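Local coordinates for protein Amuc_1102 (Akkermansia muciniphila, PDB 7DSZ) that is of unknown function but has an immunoglobulin-like fold related to archaeal type IV pilus proteins, consistent with a role in pilus-like assembly, at residues Thr11-Arg20 with Glu61-Asp72. Residues are numbered along the deposited sequence; the frame is centred on the assembly and turned at random.
Sequences TTSNPRMQVR and EAAPTPKSGYID
Both oxygens of the flat Asp72 carboxylate are engaged by Thr11 and Thr12. Asp72 OD1 uses its syn lone pair for the hydroxyl of Thr12, OG1 to OD1 2.7 Å. Asp72 OD2 takes the backbone N of Thr12 at 2.9 Å, on its syn side and 15° out of the carboxylate plane. Thr11 OG1 meets the same Asp72 OD2 nearly along its C-O axis at 3.2 Å. Thr12 OG1 sits between its own backbone N and carbonyl carbon (chi1 64°), which places hydroxyl and amide N-H on the same carboxylate. A water joins Ser13 OG to the backbone N of Asp72, and Arg122 of a second subunit forms a salt bridge with Asp72 OD1.

Beyond this polar cluster, Met17 extends to its sulfur and then bends (chi3 53°). Its SD lies 3.8 Å from Pro66 CD, the two side chains crossing at about a right angle, while CE turns to Ile71 CG2. Val19 CG2 meets Ile71 CG2 tip to tip at 3.9 Å, and Tyr143 of strand 134-143 packs on Met17, Val19 and Ile71.

The start of strand 18-32 pairs with the end of strand 50-63 in the three-stranded antiparallel sheet, Gln18 with Ala63 and Arg20 with Glu61 as hydrogen-bonded pairs around the non-hydrogen-bonded Val19–Ala62. The Gln18 N to Ala63 O bond is nearly straight, and a water donates to the same oxygen. Ile71 belongs to strand 70-83 of the other sheet, so its packing joins the two sheets of the immunoglobulin-like fold.

Three bonds from the N-terminal segment and an intersubunit arginine thus converge on one buried carboxylate where the chain turns a corner, probably stabilising its negative charge and tying that segment to a neighbouring subunit.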
ATOM      1  N   THR C  11      25.737  -0.024  -0.584  1.00 54.68           N
ATOM      2  CA  THR C  11      25.731   1.006  -1.613  1.00 53.67           C
ATOM      3  C   THR C  11      26.121   0.416  -2.971  1.00 53.66           C
ATOM      4  O   THR C  11      27.042  -0.404  -3.073  1.00 50.80           O
ATOM      5  CB  THR C  11      26.681   2.152  -1.215  1.00 55.63           C
ATOM      6  OG1 THR C  11      26.792   3.101  -2.288  1.00 52.18           O
ATOM      7  CG2 THR C  11      28.073   1.621  -0.844  1.00 48.01           C
ATOM      8  N   THR C  12      25.379   0.809  -4.013  1.00 46.35           N
ATOM      9  CA  THR C  12      25.739   0.499  -5.396  1.00 48.98           C
ATOM     10  C   THR C  12      26.799   1.446  -5.943  1.00 48.28           C
ATOM     11  O   THR C  12      27.179   1.339  -7.116  1.00 36.78           O
ATOM     12  CB  THR C  12      24.507   0.571  -6.307  1.00 43.93           C
ATOM     13  OG1 THR C  12      24.003   1.916  -6.336  1.00 29.24           O
ATOM     14  CG2 THR C  12      23.435  -0.352  -5.816  1.00 38.58           C
ATOM     15  N   SER C  13      27.263   2.372  -5.125  1.00 44.98           N
ATOM     16  CA  SER C  13      28.115   3.457  -5.556  1.00 43.52           C
ATOM     17  C   SER C  13      29.434   3.391  -4.794  1.00 38.30           C
ATOM     18  O   SER C  13      29.720   2.422  -4.090  1.00 41.36           O
ATOM     19  CB  SER C  13      27.385   4.779  -5.343  1.00 51.13           C
ATOM     20  OG  SER C  13      26.556   4.714  -4.197  1.00 57.27           O
ATOM     21  N   ASN C  14      30.233   4.432  -4.948  1.00 43.14           N
ATOM     22  CA  ASN C  14      31.476   4.555  -4.204  1.00 41.21           C
ATOM     23  C   ASN C  14      31.188   4.485  -2.707  1.00 39.58           C
ATOM     24  O   ASN C  14      30.477   5.355  -2.183  1.00 38.85           O
ATOM     25  CB  ASN C  14      32.145   5.876  -4.572  1.00 44.71           C
ATOM     26  CG  ASN C  14      33.539   6.012  -3.997  1.00 42.05           C
ATOM     27  OD1 ASN C  14      33.845   5.472  -2.935  1.00 46.87           O
ATOM     28  ND2 ASN C  14      34.393   6.751  -4.697  1.00 50.88           N
ATOM     29  N   PRO C  15      31.698   3.480  -1.985  1.00 38.99           N
ATOM     30  CA  PRO C  15      31.405   3.389  -0.546  1.00 35.28           C
ATOM     31  C   PRO C  15      32.132   4.431   0.280  1.00 34.40           C
ATOM     32  O   PRO C  15      31.761   4.644   1.442  1.00 37.76           O
ATOM     33  CB  PRO C  15      31.867   1.971  -0.184  1.00 41.38           C
ATOM     34  CG  PRO C  15      32.940   1.681  -1.178  1.00 45.18           C
ATOM     35  CD  PRO C  15      32.508   2.342  -2.454  1.00 38.48           C
ATOM     36  N   ARG C  16      33.150   5.080  -0.276  1.00 37.01           N
ATOM     37  CA  ARG C  16      33.809   6.185   0.398  1.00 37.46           C
ATOM     38  C   ARG C  16      33.106   7.519   0.172  1.00 34.89           C
ATOM     39  O   ARG C  16      33.456   8.501   0.834  1.00 29.86           O
ATOM     40  CB  ARG C  16      35.269   6.292  -0.063  1.00 48.83           C
ATOM     41  CG  ARG C  16      36.122   5.037   0.174  1.00 54.56           C
ATOM     42  CD  ARG C  16      36.835   5.059   1.526  1.00 64.50           C
ATOM     43  NE  ARG C  16      35.936   4.748   2.638  1.00 76.31           N
ATOM     44  CZ  ARG C  16      36.282   4.794   3.922  1.00 78.15           C
ATOM     45  NH1 ARG C  16      37.516   5.145   4.268  1.00 75.91           N
ATOM     46  NH2 ARG C  16      35.393   4.493   4.863  1.00 69.89           N
ATOM     47  N   MET C  17      32.127   7.583  -0.733  1.00 31.19           N
ATOM     48  CA  MET C  17      31.430   8.844  -0.970  1.00 25.57           C
ATOM     49  C   MET C  17      30.726   9.316   0.298  1.00 25.25           C
ATOM     50  O   MET C  17      30.142   8.522   1.043  1.00 27.62           O
ATOM     51  CB  MET C  17      30.416   8.693  -2.113  1.00 29.35           C
ATOM     52  CG  MET C  17      29.609   9.959  -2.416  1.00 25.92           C
ATOM     53  SD  MET C  17      28.360   9.685  -3.716  1.00 27.17           S
ATOM     54  CE  MET C  17      27.522   8.272  -3.015  1.00 26.87           C
ATOM     55  N   GLN C  18      30.819  10.613   0.565  1.00 23.15           N
ATOM     56  CA  GLN C  18      30.124  11.231   1.676  1.00 21.93           C
ATOM     57  C   GLN C  18      29.132  12.236   1.121  1.00 20.03           C
ATOM     58  O   GLN C  18      29.277  12.737   0.005  1.00 21.29           O
ATOM     59  CB  GLN C  18      31.093  11.910   2.653  1.00 23.88           C
ATOM     60  CG  GLN C  18      32.195  10.981   3.136  1.00 22.33           C
ATOM     61  CD  GLN C  18      33.113  11.654   4.142  1.00 28.16           C
ATOM     62  OE1 GLN C  18      32.726  11.923   5.274  1.00 33.44           O
ATOM     63  NE2 GLN C  18      34.324  11.947   3.719  1.00 29.51           N
ATOM     64  N   VAL C  19      28.129  12.542   1.924  1.00 22.68           N
ATOM     65  CA  VAL C  19      26.969  13.299   1.486  1.00 22.59           C
ATOM     66  C   VAL C  19      26.691  14.395   2.502  1.00 23.66           C
ATOM     67  O   VAL C  19      26.808  14.173   3.713  1.00 24.59           O
ATOM     68  CB  VAL C  19      25.762  12.340   1.328  1.00 28.79           C
ATOM     69  CG1 VAL C  19      24.467  13.086   1.273  1.00 30.17           C
ATOM     70  CG2 VAL C  19      25.956  11.460   0.091  1.00 30.71           C
ATOM     71  N   ARG C  20      26.327  15.574   2.009  1.00 21.93           N
ATOM     72  CA  ARG C  20      25.873  16.677   2.838  1.00 23.28           C
ATOM     73  C   ARG C  20      24.496  17.135   2.382  1.00 23.91           C
ATOM     74  O   ARG C  20      24.241  17.282   1.180  1.00 26.03           O
ATOM     75  CB  ARG C  20      26.846  17.849   2.788  1.00 26.04           C
ATOM     76  CG  ARG C  20      28.192  17.504   3.413  1.00 22.70           C
ATOM     77  CD  ARG C  20      28.043  17.271   4.912  1.00 30.69           C
ATOM     78  NE  ARG C  20      29.295  16.873   5.555  1.00 34.61           N
ATOM     79  CZ  ARG C  20      29.666  15.617   5.783  1.00 31.22           C
ATOM     80  NH1 ARG C  20      28.890  14.594   5.430  1.00 27.32           N
ATOM     81  NH2 ARG C  20      30.824  15.377   6.381  1.00 28.57           N
ATOM     82  N   GLU C  61      24.447  17.564  -1.607  1.00 21.12           N
ATOM     83  CA  GLU C  61      25.714  17.631  -2.332  1.00 20.32           C
ATOM     84  C   GLU C  61      26.577  16.469  -1.871  1.00 19.13           C
ATOM     85  O   GLU C  61      26.300  15.846  -0.846  1.00 20.98           O
ATOM     86  CB  GLU C  61      26.438  18.973  -2.109  1.00 22.26           C
ATOM     87  CG  GLU C  61      25.646  20.232  -2.538  1.00 23.02           C
ATOM     88  CD  GLU C  61      25.502  20.391  -4.049  1.00 24.21           C
ATOM     89  OE1 GLU C  61      26.127  19.612  -4.806  1.00 25.12           O
ATOM     90  OE2 GLU C  61      24.774  21.319  -4.476  1.00 28.82           O
ATOM     91  N   ALA C  62      27.633  16.159  -2.634  1.00 19.36           N
ATOM     92  CA  ALA C  62      28.406  14.975  -2.309  1.00 16.95           C
ATOM     93  C   ALA C  62      29.869  15.150  -2.711  1.00 17.65           C
ATOM     94  O   ALA C  62      30.211  15.934  -3.602  1.00 19.56           O
ATOM     95  CB  ALA C  62      27.836  13.721  -2.995  1.00 19.14           C
ATOM     96  N   ALA C  63      30.710  14.359  -2.051  1.00 23.61           N
ATOM     97  CA  ALA C  63      32.149  14.303  -2.265  1.00 22.36           C
ATOM     98  C   ALA C  63      32.592  12.842  -2.286  1.00 21.72           C
ATOM     99  O   ALA C  63      32.577  12.169  -1.248  1.00 25.70           O
ATOM    100  CB  ALA C  63      32.871  15.090  -1.164  1.00 22.56           C
ATOM    101  N   PRO C  64      32.974  12.295  -3.447  1.00 22.86           N
ATOM    102  CA  PRO C  64      32.945  12.971  -4.739  1.00 19.64           C
ATOM    103  C   PRO C  64      31.538  12.930  -5.316  1.00 24.26           C
ATOM    104  O   PRO C  64      30.673  12.259  -4.750  1.00 24.18           O
ATOM    105  CB  PRO C  64      33.918  12.144  -5.586  1.00 24.22           C
ATOM    106  CG  PRO C  64      33.776  10.771  -5.036  1.00 26.06           C
ATOM    107  CD  PRO C  64      33.520  10.931  -3.551  1.00 24.63           C
ATOM    108  N   THR C  65      31.325  13.620  -6.409  1.00 21.20           N
ATOM    109  CA  THR C  65      29.991  13.655  -7.000  1.00 22.92           C
ATOM    110  C   THR C  65      29.722  12.349  -7.738  1.00 21.70           C
ATOM    111  O   THR C  65      30.543  11.927  -8.560  1.00 24.17           O
ATOM    112  CB  THR C  65      29.869  14.851  -7.928  1.00 22.36           C
ATOM    113  OG1 THR C  65      30.109  16.040  -7.173  1.00 20.05           O
ATOM    114  CG2 THR C  65      28.465  14.935  -8.545  1.00 24.19           C
ATOM    115  N   PRO C  66      28.611  11.668  -7.450  1.00 20.95           N
ATOM    116  CA  PRO C  66      28.341  10.388  -8.117  1.00 24.25           C
ATOM    117  C   PRO C  66      28.133  10.593  -9.609  1.00 21.30           C
ATOM    118  O   PRO C  66      27.504  11.556 -10.037  1.00 21.08           O
ATOM    119  CB  PRO C  66      27.067   9.879  -7.427  1.00 22.53           C
ATOM    120  CG  PRO C  66      26.400  11.113  -6.904  1.00 24.54           C
ATOM    121  CD  PRO C  66      27.534  12.061  -6.528  1.00 19.65           C
ATOM    122  N   LYS C  67      28.698   9.669 -10.396  1.00 21.91           N
ATOM    123  CA  LYS C  67      28.619   9.783 -11.848  0.50 26.41           C
ATOM    124  C   LYS C  67      27.177   9.813 -12.338  1.00 26.33           C
ATOM    125  O   LYS C  67      26.863  10.527 -13.301  1.00 25.63           O
ATOM    126  CB  LYS C  67      29.375   8.631 -12.511  0.50 28.64           C
ATOM    127  CG  LYS C  67      30.872   8.639 -12.228  0.50 29.15           C
ATOM    128  CD  LYS C  67      31.473   9.998 -12.526  0.50 33.66           C
ATOM    129  CE  LYS C  67      32.972  10.000 -12.279  0.50 33.91           C
ATOM    130  NZ  LYS C  67      33.529  11.374 -12.368  0.50 46.99           N
ATOM    131  N   SER C  68      26.283   9.080 -11.671  1.00 24.96           N
ATOM    132  CA  SER C  68      24.879   9.023 -12.056  1.00 24.56           C
ATOM    133  C   SER C  68      24.115  10.297 -11.719  1.00 24.32           C
ATOM    134  O   SER C  68      22.995  10.475 -12.212  1.00 26.31           O
ATOM    135  CB  SER C  68      24.205   7.816 -11.381  1.00 21.98           C
ATOM    136  OG  SER C  68      23.946   8.075  -9.993  1.00 21.89           O
ATOM    137  N   GLY C  69      24.672  11.171 -10.884  1.00 20.55           N
ATOM    138  CA  GLY C  69      23.956  12.352 -10.447  1.00 21.17           C
ATOM    139  C   GLY C  69      23.000  12.112  -9.301  1.00 18.70           C
ATOM    140  O   GLY C  69      22.265  13.040  -8.923  1.00 21.43           O
ATOM    141  N   TYR C  70      22.999  10.905  -8.737  1.00 18.85           N
ATOM    142  CA  TYR C  70      22.061  10.505  -7.696  1.00 20.06           C
ATOM    143  C   TYR C  70      22.786   9.686  -6.641  1.00 18.71           C
ATOM    144  O   TYR C  70      23.791   9.029  -6.924  1.00 22.76           O
ATOM    145  CB  TYR C  70      20.943   9.618  -8.247  1.00 17.60           C
ATOM    146  CG  TYR C  70      19.919  10.266  -9.124  1.00 19.27           C
ATOM    147  CD1 TYR C  70      20.187  10.564 -10.460  1.00 19.39           C
ATOM    148  CD2 TYR C  70      18.654  10.530  -8.629  1.00 22.22           C
ATOM    149  CE1 TYR C  70      19.204  11.131 -11.271  1.00 23.14           C
ATOM    150  CE2 TYR C  70      17.678  11.103  -9.418  1.00 21.65           C
ATOM    151  CZ  TYR C  70      17.956  11.399 -10.739  1.00 22.74           C
ATOM    152  OH  TYR C  70      16.963  11.974 -11.509  1.00 23.61           O
ATOM    153  N   ILE C  71      22.241   9.691  -5.424  1.00 20.83           N
ATOM    154  CA  ILE C  71      22.672   8.762  -4.388  1.00 16.43           C
ATOM    155  C   ILE C  71      21.574   7.723  -4.179  1.00 23.02           C
ATOM    156  O   ILE C  71      20.400   7.940  -4.506  1.00 21.35           O
ATOM    157  CB  ILE C  71      23.032   9.451  -3.054  1.00 19.90           C
ATOM    158  CG1 ILE C  71      21.815  10.164  -2.451  1.00 18.58           C
ATOM    159  CG2 ILE C  71      24.212  10.428  -3.247  1.00 22.31           C
ATOM    160  CD1 ILE C  71      22.078  10.797  -1.062  1.00 17.20           C
ATOM    161  N   ASP C  72      21.977   6.580  -3.611  1.00 19.22           N
ATOM    162  CA  ASP C  72      21.068   5.446  -3.442  1.00 18.32           C
ATOM    163  C   ASP C  72      19.846   5.806  -2.612  1.00 19.08           C
ATOM    164  O   ASP C  72      18.715   5.468  -2.983  1.00 19.14           O
ATOM    165  CB  ASP C  72      21.791   4.283  -2.771  1.00 21.17           C
ATOM    166  CG  ASP C  72      22.680   3.524  -3.714  1.00 32.71           C
ATOM    167  OD1 ASP C  72      22.358   3.446  -4.921  1.00 24.63           O
ATOM    168  OD2 ASP C  72      23.693   2.986  -3.224  1.00 28.98           O
TER
HETATM  169  O   HOH W   1      24.742   6.187  -3.019  1.00 32.59           O
HETATM  170  O   HOH W   2      34.458  11.652   0.569  1.00 33.88           O